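Local coordinates for protein superoxide dismutase [Ni] (Streptomyces coelicolor, PDB 1T6U) that catalyses the disproportionation of superoxide to hydrogen peroxide and molecular oxygen at a nickel centre, working as a homohexamer of four-helix-bundle subunits, at residues 55-67 with 104-116. The protein carries 1 engineered substitution. Numbering follows the deposited sequence.
Sequences VSVLWSDYFKPPH and IAQIDKIFWETKK
Tyr62 and Phe111 meet where two helices of the bundle end side by side, and they illustrate how one hydroxyl can fix the seat of an aromatic ring. The CD1–CE1 side of Phe111 rests on one face of the Tyr62 ring, with CE1 3.6 Å above the plane and over its centre; the two planes are inclined at 49°. At the far end of Tyr62, OH donates a hydrogen bond of 2.8 Å to Thr114 OG1, which lies at the ring edge and in its plane. Thr114 continues the chain of hydrogen bonds: with chi1 at 70°, OG1 turns back over its own helix and donates to Phe111 O at 2.7 Å.

The methyl of Thr114 serves the other side, CG2 sitting 3.6 Å from His67 CD2. His67 is itself held at both nitrogens, ND1 accepting from Lys64 N at 3.0 Å and NE2 sharing a water with Thr114 O. Phe63, with Tyr62 over one of its faces, turns its rim to the second helix: CE1 reaches Ile107 CG2 at 4.0 Å, CE2 touches Ile110, and CZ points its edge at the backbone N of Phe111. Farther down, Leu58 bridges Ile107 and Phe111, and Val55 CG1 packs on Ile107 CD1.

The axes of 55-62 and 104-115 run 12.0 Å apart at 30°, and large side chains fill the interval. The side chain of Tyr62 lies about 9 Å from the bound nickel ion and also meets Tyr9 edge-to-face. Helix 12-30 adds Ala14 and Ala18 beside Val55 and Ile104, while helix 74-89 packs Val78 and Thr81 against Val55 and Ile107, completing the four-helix bundle.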
ATOM      1  N   VAL A  55       4.885  -6.304  15.301  1.00  9.09           N
ATOM      2  CA  VAL A  55       4.991  -6.310  16.754  1.00  9.15           C
ATOM      3  C   VAL A  55       3.764  -5.651  17.354  1.00  9.80           C
ATOM      4  O   VAL A  55       3.220  -6.140  18.338  1.00  9.70           O
ATOM      5  CB  VAL A  55       6.279  -5.586  17.150  1.00  8.42           C
ATOM      6  CG1 VAL A  55       6.283  -5.271  18.654  1.00 11.28           C
ATOM      7  CG2 VAL A  55       7.499  -6.425  16.782  1.00  9.80           C
ATOM      8  N   SER A  56       3.315  -4.542  16.752  1.00  9.23           N
ATOM      9  CA  SER A  56       2.154  -3.854  17.281  1.00  9.43           C
ATOM     10  C   SER A  56       0.926  -4.760  17.269  1.00  9.26           C
ATOM     11  O   SER A  56       0.140  -4.806  18.211  1.00 11.10           O
ATOM     12  CB  SER A  56       1.925  -2.563  16.477  1.00 10.72           C
ATOM     13  OG  SER A  56       0.871  -1.784  17.078  1.00 11.93           O
ATOM     14  N   VAL A  57       0.715  -5.514  16.176  1.00  9.22           N
ATOM     15  CA  VAL A  57      -0.409  -6.433  16.070  1.00  9.90           C
ATOM     16  C   VAL A  57      -0.353  -7.517  17.136  1.00  8.24           C
ATOM     17  O   VAL A  57      -1.366  -7.877  17.738  1.00 10.88           O
ATOM     18  CB  VAL A  57      -0.415  -7.022  14.636  1.00 11.12           C
ATOM     19  CG1 VAL A  57      -1.258  -8.284  14.567  1.00 11.53           C
ATOM     20  CG2 VAL A  57      -0.905  -5.986  13.610  1.00 11.51           C
ATOM     21  N   LEU A  58       0.826  -8.098  17.388  1.00  9.34           N
ATOM     22  CA  LEU A  58       0.883  -9.075  18.476  1.00 10.30           C
ATOM     23  C   LEU A  58       0.314  -8.493  19.781  1.00 10.92           C
ATOM     24  O   LEU A  58      -0.478  -9.148  20.496  1.00 12.35           O
ATOM     25  CB  LEU A  58       2.319  -9.531  18.708  1.00 11.01           C
ATOM     26  CG  LEU A  58       2.968 -10.429  17.661  1.00 10.45           C
ATOM     27  CD1 LEU A  58       4.453 -10.593  17.897  1.00 14.60           C
ATOM     28  CD2 LEU A  58       2.321 -11.807  17.594  1.00 12.98           C
ATOM     29  N   TRP A  59       0.772  -7.267  20.045  1.00 10.69           N
ATOM     30  CA  TRP A  59       0.474  -6.557  21.294  1.00 11.18           C
ATOM     31  C   TRP A  59      -1.011  -6.221  21.420  1.00 11.80           C
ATOM     32  O   TRP A  59      -1.658  -6.441  22.462  1.00 11.89           O
ATOM     33  CB  TRP A  59       1.286  -5.283  21.411  1.00 11.01           C
ATOM     34  CG  TRP A  59       1.071  -4.476  22.641  1.00 10.39           C
ATOM     35  CD1 TRP A  59       1.299  -4.909  23.933  1.00 12.09           C
ATOM     36  CD2 TRP A  59       0.598  -3.134  22.726  1.00 10.86           C
ATOM     37  NE1 TRP A  59       0.993  -3.891  24.792  1.00 13.62           N
ATOM     38  CE2 TRP A  59       0.558  -2.787  24.084  1.00 13.03           C
ATOM     39  CE3 TRP A  59       0.204  -2.169  21.790  1.00 10.35           C
ATOM     40  CZ2 TRP A  59       0.134  -1.525  24.506  1.00 15.06           C
ATOM     41  CZ3 TRP A  59      -0.214  -0.922  22.211  1.00 13.65           C
ATOM     42  CH2 TRP A  59      -0.245  -0.597  23.584  1.00 12.93           C
ATOM     43  N   SER A  60      -1.559  -5.662  20.320  1.00 11.11           N
ATOM     44  CA  SER A  60      -2.955  -5.231  20.410  1.00 11.99           C
ATOM     45  C   SER A  60      -3.945  -6.355  20.180  1.00 11.43           C
ATOM     46  O   SER A  60      -5.049  -6.394  20.713  1.00 14.60           O
ATOM     47  CB  SER A  60      -3.289  -4.124  19.402  1.00 13.94           C
ATOM     48  OG  SER A  60      -3.065  -4.562  18.051  1.00 12.44           O
ATOM     49  N   ASP A  61      -3.590  -7.308  19.318  1.00 11.58           N
ATOM     50  CA  ASP A  61      -4.590  -8.269  18.850  1.00 11.92           C
ATOM     51  C   ASP A  61      -4.409  -9.655  19.446  1.00 13.84           C
ATOM     52  O   ASP A  61      -5.416 -10.269  19.753  1.00 19.69           O
ATOM     53  CB  ASP A  61      -4.521  -8.332  17.321  1.00 11.95           C
ATOM     54  CG  ASP A  61      -4.926  -7.070  16.584  1.00 13.06           C
ATOM     55  OD1 ASP A  61      -5.131  -6.006  17.178  1.00 12.99           O
ATOM     56  OD2 ASP A  61      -5.029  -7.147  15.330  1.00 15.01           O
ATOM     57  N   TYR A  62      -3.190 -10.127  19.600  1.00 11.00           N
ATOM     58  CA  TYR A  62      -2.976 -11.448  20.218  1.00 11.74           C
ATOM     59  C   TYR A  62      -3.024 -11.368  21.722  1.00 11.65           C
ATOM     60  O   TYR A  62      -3.783 -12.092  22.417  1.00 13.95           O
ATOM     61  CB  TYR A  62      -1.639 -12.083  19.742  1.00 11.31           C
ATOM     62  CG  TYR A  62      -1.454 -13.353  20.566  1.00 11.64           C
ATOM     63  CD1 TYR A  62      -2.116 -14.523  20.246  1.00 13.09           C
ATOM     64  CD2 TYR A  62      -0.611 -13.378  21.655  1.00 11.84           C
ATOM     65  CE1 TYR A  62      -1.965 -15.686  20.982  1.00 14.11           C
ATOM     66  CE2 TYR A  62      -0.461 -14.536  22.419  1.00 13.29           C
ATOM     67  CZ  TYR A  62      -1.133 -15.699  22.078  1.00 13.29           C
ATOM     68  OH  TYR A  62      -1.001 -16.863  22.799  1.00 15.07           O
ATOM     69  N   PHE A  63      -2.220 -10.503  22.332  1.00 11.39           N
ATOM     70  CA  PHE A  63      -2.124 -10.463  23.801  1.00 11.84           C
ATOM     71  C   PHE A  63      -3.373  -9.841  24.408  1.00 13.02           C
ATOM     72  O   PHE A  63      -3.959  -8.900  23.864  1.00 13.80           O
ATOM     73  CB  PHE A  63      -0.848  -9.723  24.209  1.00 11.65           C
ATOM     74  CG  PHE A  63       0.443 -10.522  23.976  1.00 12.20           C
ATOM     75  CD1 PHE A  63       1.434 -10.098  23.089  1.00 13.31           C
ATOM     76  CD2 PHE A  63       0.656 -11.712  24.672  1.00 13.04           C
ATOM     77  CE1 PHE A  63       2.623 -10.782  22.886  1.00 12.76           C
ATOM     78  CE2 PHE A  63       1.827 -12.386  24.482  1.00 11.89           C
ATOM     79  CZ  PHE A  63       2.786 -11.934  23.609  1.00 13.02           C
ATOM     80  N   LYS A  64      -3.764 -10.418  25.543  1.00 17.46           N
ATOM     81  CA  LYS A  64      -5.004 -10.054  26.219  1.00 19.03           C
ATOM     82  C   LYS A  64      -4.757  -9.805  27.705  1.00 21.13           C
ATOM     83  O   LYS A  64      -3.693 -10.064  28.235  1.00 19.99           O
ATOM     84  CB  LYS A  64      -6.054 -11.126  26.144  1.00 22.97           C
ATOM     85  CG  LYS A  64      -6.278 -11.761  24.808  1.00 26.24           C
ATOM     86  CD  LYS A  64      -7.399 -11.153  24.013  1.00 36.26           C
ATOM     87  CE  LYS A  64      -7.320 -11.526  22.533  1.00 41.57           C
ATOM     88  NZ  LYS A  64      -8.648 -11.859  21.951  1.00 57.11           N
ATOM     89  N   PRO A  65      -5.768  -9.264  28.371  1.00 21.80           N
ATOM     90  CA  PRO A  65      -5.600  -8.867  29.784  1.00 21.35           C
ATOM     91  C   PRO A  65      -4.900  -9.836  30.720  1.00 21.77           C
ATOM     92  O   PRO A  65      -4.028  -9.514  31.553  1.00 24.49           O
ATOM     93  CB  PRO A  65      -7.090  -8.672  30.151  1.00 24.90           C
ATOM     94  CG  PRO A  65      -7.565  -7.953  28.901  1.00 23.99           C
ATOM     95  CD  PRO A  65      -7.107  -8.948  27.846  1.00 21.36           C
ATOM     96  N   PRO A  66      -5.219 -11.122  30.701  1.00 21.02           N
ATOM     97  CA  PRO A  66      -4.536 -12.072  31.584  1.00 24.13           C
ATOM     98  C   PRO A  66      -3.049 -12.144  31.329  1.00 22.09           C
ATOM     99  O   PRO A  66      -2.274 -12.358  32.265  1.00 22.95           O
ATOM    100  CB  PRO A  66      -5.198 -13.409  31.201  1.00 24.59           C
ATOM    101  CG  PRO A  66      -6.518 -13.010  30.626  1.00 25.62           C
ATOM    102  CD  PRO A  66      -6.260 -11.739  29.877  1.00 21.95           C
ATOM    103  N   HIS A  67      -2.681 -11.953  30.054  1.00 20.84           N
ATOM    104  CA  HIS A  67      -1.259 -11.937  29.727  1.00 19.44           C
ATOM    105  C   HIS A  67      -0.579 -10.707  30.320  1.00 18.51           C
ATOM    106  O   HIS A  67       0.541 -10.770  30.854  1.00 19.80           O
ATOM    107  CB  HIS A  67      -1.112 -11.999  28.201  1.00 17.62           C
ATOM    108  CG  HIS A  67      -1.748 -13.127  27.466  1.00 16.35           C
ATOM    109  ND1 HIS A  67      -2.391 -12.968  26.266  1.00 16.09           N
ATOM    110  CD2 HIS A  67      -1.876 -14.451  27.742  1.00 16.89           C
ATOM    111  CE1 HIS A  67      -2.865 -14.097  25.825  1.00 14.71           C
ATOM    112  NE2 HIS A  67      -2.566 -15.038  26.726  1.00 16.30           N
ATOM    113  N   ILE A 104      12.619  -8.619  20.123  1.00 10.21           N
ATOM    114  CA  ILE A 104      11.628  -9.539  19.561  1.00  9.32           C
ATOM    115  C   ILE A 104      11.734 -10.919  20.188  1.00  9.79           C
ATOM    116  O   ILE A 104      10.731 -11.607  20.408  1.00 11.94           O
ATOM    117  CB  ILE A 104      11.760  -9.600  18.020  1.00 10.71           C
ATOM    118  CG1 ILE A 104      11.356  -8.267  17.389  1.00 10.42           C
ATOM    119  CG2 ILE A 104      10.974 -10.762  17.445  1.00 11.20           C
ATOM    120  CD1 ILE A 104      11.823  -8.035  15.961  1.00 12.45           C
ATOM    121  N   ALA A 105      12.975 -11.352  20.469  1.00 10.89           N
ATOM    122  CA  ALA A 105      13.187 -12.661  21.093  1.00 11.90           C
ATOM    123  C   ALA A 105      12.567 -12.781  22.473  1.00 13.39           C
ATOM    124  O   ALA A 105      12.035 -13.837  22.858  1.00 12.67           O
ATOM    125  CB  ALA A 105      14.690 -12.977  21.140  1.00 14.30           C
ATOM    126  N   GLN A 106      12.595 -11.699  23.241  1.00 11.57           N
ATOM    127  CA  GLN A 106      11.874 -11.662  24.515  1.00 12.24           C
ATOM    128  C   GLN A 106      10.356 -11.745  24.306  1.00 11.69           C
ATOM    129  O   GLN A 106       9.719 -12.472  25.060  1.00 12.95           O
ATOM    130  CB  GLN A 106      12.254 -10.420  25.315  1.00 12.63           C
ATOM    131  CG  GLN A 106      13.722 -10.271  25.616  1.00 14.95           C
ATOM    132  CD  GLN A 106      14.068  -9.050  26.452  1.00 23.67           C
ATOM    133  OE1 GLN A 106      13.307  -8.697  27.365  1.00 36.35           O
ATOM    134  NE2 GLN A 106      15.176  -8.365  26.218  1.00 43.16           N
ATOM    135  N   ILE A 107       9.793 -11.042  23.351  1.00 10.73           N
ATOM    136  CA  ILE A 107       8.382 -11.154  23.067  1.00 11.06           C
ATOM    137  C   ILE A 107       8.067 -12.569  22.609  1.00 10.18           C
ATOM    138  O   ILE A 107       7.046 -13.145  23.021  1.00 12.11           O
ATOM    139  CB  ILE A 107       7.879 -10.125  22.028  1.00  9.42           C
ATOM    140  CG1 ILE A 107       8.032  -8.655  22.438  1.00 11.05           C
ATOM    141  CG2 ILE A 107       6.423 -10.443  21.684  1.00 13.07           C
ATOM    142  CD1 ILE A 107       7.747  -7.659  21.341  1.00 10.31           C
ATOM    143  N   ASP A 108       8.902 -13.171  21.801  1.00  9.99           N
ATOM    144  CA  ASP A 108       8.666 -14.529  21.305  1.00 10.77           C
ATOM    145  C   ASP A 108       8.645 -15.515  22.454  1.00 10.46           C
ATOM    146  O   ASP A 108       7.813 -16.410  22.511  1.00 11.09           O
ATOM    147  CB  ASP A 108       9.731 -14.870  20.261  1.00 11.73           C
ATOM    148  CG  ASP A 108       9.603 -16.260  19.698  1.00 13.20           C
ATOM    149  OD1 ASP A 108       8.903 -16.384  18.687  1.00 17.38           O
ATOM    150  OD2 ASP A 108      10.214 -17.154  20.331  1.00 19.28           O
ATOM    151  N   LYS A 109       9.520 -15.336  23.425  1.00 11.94           N
ATOM    152  CA  LYS A 109       9.570 -16.258  24.558  1.00 13.65           C
ATOM    153  C   LYS A 109       8.235 -16.233  25.319  1.00 14.68           C
ATOM    154  O   LYS A 109       7.645 -17.253  25.674  1.00 13.86           O
ATOM    155  CB  LYS A 109      10.739 -15.912  25.462  1.00 16.97           C
ATOM    156  CG  LYS A 109      10.848 -16.822  26.702  1.00 18.91           C
ATOM    157  CD  LYS A 109      11.975 -16.362  27.651  1.00 22.66           C
ATOM    158  CE  LYS A 109      12.061 -17.179  28.930  1.00 30.71           C
ATOM    159  NZ  LYS A 109      13.080 -16.685  29.937  1.00 48.36           N
ATOM    160  N   ILE A 110       7.711 -15.046  25.579  1.00 13.95           N
ATOM    161  CA  ILE A 110       6.400 -14.860  26.251  1.00 12.63           C
ATOM    162  C   ILE A 110       5.259 -15.419  25.407  1.00 11.43           C
ATOM    163  O   ILE A 110       4.415 -16.194  25.863  1.00 12.71           O
ATOM    164  CB  ILE A 110       6.236 -13.376  26.612  1.00 12.02           C
ATOM    165  CG1 ILE A 110       7.291 -12.932  27.659  1.00 14.37           C
ATOM    166  CG2 ILE A 110       4.842 -13.021  27.058  1.00 12.19           C
ATOM    167  CD1 ILE A 110       7.243 -11.460  27.982  1.00 14.41           C
ATOM    168  N   PHE A 111       5.257 -15.038  24.106  1.00 11.69           N
ATOM    169  CA  PHE A 111       4.270 -15.572  23.174  1.00 11.10           C
ATOM    170  C   PHE A 111       4.123 -17.087  23.321  1.00 12.25           C
ATOM    171  O   PHE A 111       3.042 -17.648  23.537  1.00 11.95           O
ATOM    172  CB  PHE A 111       4.633 -15.143  21.756  1.00 10.58           C
ATOM    173  CG  PHE A 111       3.657 -15.693  20.724  1.00  9.53           C
ATOM    174  CD1 PHE A 111       2.497 -15.024  20.414  1.00 11.11           C
ATOM    175  CD2 PHE A 111       3.873 -16.912  20.081  1.00  9.82           C
ATOM    176  CE1 PHE A 111       1.601 -15.543  19.479  1.00 11.76           C
ATOM    177  CE2 PHE A 111       3.005 -17.413  19.128  1.00 10.41           C
ATOM    178  CZ  PHE A 111       1.834 -16.737  18.837  1.00 11.62           C
ATOM    179  N   TRP A 112       5.240 -17.803  23.169  1.00 11.26           N
ATOM    180  CA  TRP A 112       5.139 -19.289  23.185  1.00 13.00           C
ATOM    181  C   TRP A 112       4.773 -19.773  24.570  1.00 13.55           C
ATOM    182  O   TRP A 112       4.075 -20.782  24.643  1.00 13.30           O
ATOM    183  CB  TRP A 112       6.393 -19.949  22.586  1.00 12.13           C
ATOM    184  CG  TRP A 112       6.414 -19.686  21.098  1.00 12.26           C
ATOM    185  CD1 TRP A 112       7.262 -18.831  20.406  1.00 13.17           C
ATOM    186  CD2 TRP A 112       5.538 -20.275  20.151  1.00 12.90           C
ATOM    187  NE1 TRP A 112       6.937 -18.875  19.087  1.00 14.39           N
ATOM    188  CE2 TRP A 112       5.896 -19.748  18.895  1.00 13.90           C
ATOM    189  CE3 TRP A 112       4.489 -21.193  20.222  1.00 15.57           C
ATOM    190  CZ2 TRP A 112       5.238 -20.110  17.712  1.00 16.72           C
ATOM    191  CZ3 TRP A 112       3.853 -21.543  19.059  1.00 17.67           C
ATOM    192  CH2 TRP A 112       4.224 -21.010  17.818  1.00 16.10           C
ATOM    193  N   GLU A 113       5.167 -19.118  25.639  1.00 13.26           N
ATOM    194  CA  GLU A 113       4.643 -19.552  26.964  1.00 13.51           C
ATOM    195  C   GLU A 113       3.121 -19.471  27.004  1.00 12.00           C
ATOM    196  O   GLU A 113       2.385 -20.337  27.467  1.00 15.60           O
ATOM    197  CB  GLU A 113       5.243 -18.697  28.080  1.00 16.65           C
ATOM    198  CG  GLU A 113       6.696 -19.019  28.303  1.00 17.91           C
ATOM    199  CD  GLU A 113       7.410 -18.226  29.381  1.00 21.46           C
ATOM    200  OE1 GLU A 113       6.774 -17.419  30.082  1.00 23.36           O
ATOM    201  OE2 GLU A 113       8.637 -18.425  29.553  1.00 22.04           O
ATOM    202  N   THR A 114       2.594 -18.353  26.450  1.00 13.44           N
ATOM    203  CA  THR A 114       1.132 -18.210  26.442  1.00 13.53           C
ATOM    204  C   THR A 114       0.410 -19.197  25.507  1.00 13.73           C
ATOM    205  O   THR A 114      -0.803 -19.354  25.657  1.00 18.87           O
ATOM    206  CB  THR A 114       0.672 -16.776  26.105  1.00 13.23           C
ATOM    207  OG1 THR A 114       0.958 -16.506  24.724  1.00 13.83           O
ATOM    208  CG2 THR A 114       1.398 -15.743  26.931  1.00 16.88           C
ATOM    209  N   LYS A 115       1.041 -19.886  24.579  1.00 13.41           N
ATOM    210  CA  LYS A 115       0.463 -20.860  23.690  1.00 13.74           C
ATOM    211  C   LYS A 115       0.394 -22.265  24.324  1.00 14.35           C
ATOM    212  O   LYS A 115      -0.256 -23.128  23.785  1.00 18.13           O
ATOM    213  CB  LYS A 115       1.328 -20.934  22.437  1.00 15.08           C
ATOM    214  CG  LYS A 115       1.171 -19.720  21.570  1.00 16.00           C
ATOM    215  CD  LYS A 115      -0.126 -19.716  20.755  1.00 25.29           C
ATOM    216  CE  LYS A 115       0.000 -20.598  19.528  1.00 34.93           C
ATOM    217  NZ  LYS A 115      -1.280 -20.637  18.747  1.00 42.29           N
ATOM    218  N   LYS A 116       1.124 -22.374  25.402  1.00 21.34           N
ATOM    219  CA  LYS A 116       1.059 -23.044  26.677  1.00 36.81           C
ATOM    220  C   LYS A 116       2.299 -23.828  27.091  1.00 40.71           C
ATOM    221  O   LYS A 116       2.156 -24.514  28.118  1.00 66.11           O
ATOM    222  CB  LYS A 116      -0.183 -23.926  26.665  1.00 39.44           C
ATOM    223  CG  LYS A 116      -1.370 -23.006  27.007  1.00 44.02           C
ATOM    224  CD  LYS A 116      -2.297 -23.775  27.961  1.00 58.55           C
ATOM    225  CE  LYS A 116      -3.752 -23.467  27.661  1.00 64.65           C
ATOM    226  NZ  LYS A 116      -4.691 -24.621  27.596  1.00 72.68           N
TER
HETATM  227  O   HOH W   1      -2.530 -17.928  27.192  1.00 44.68           O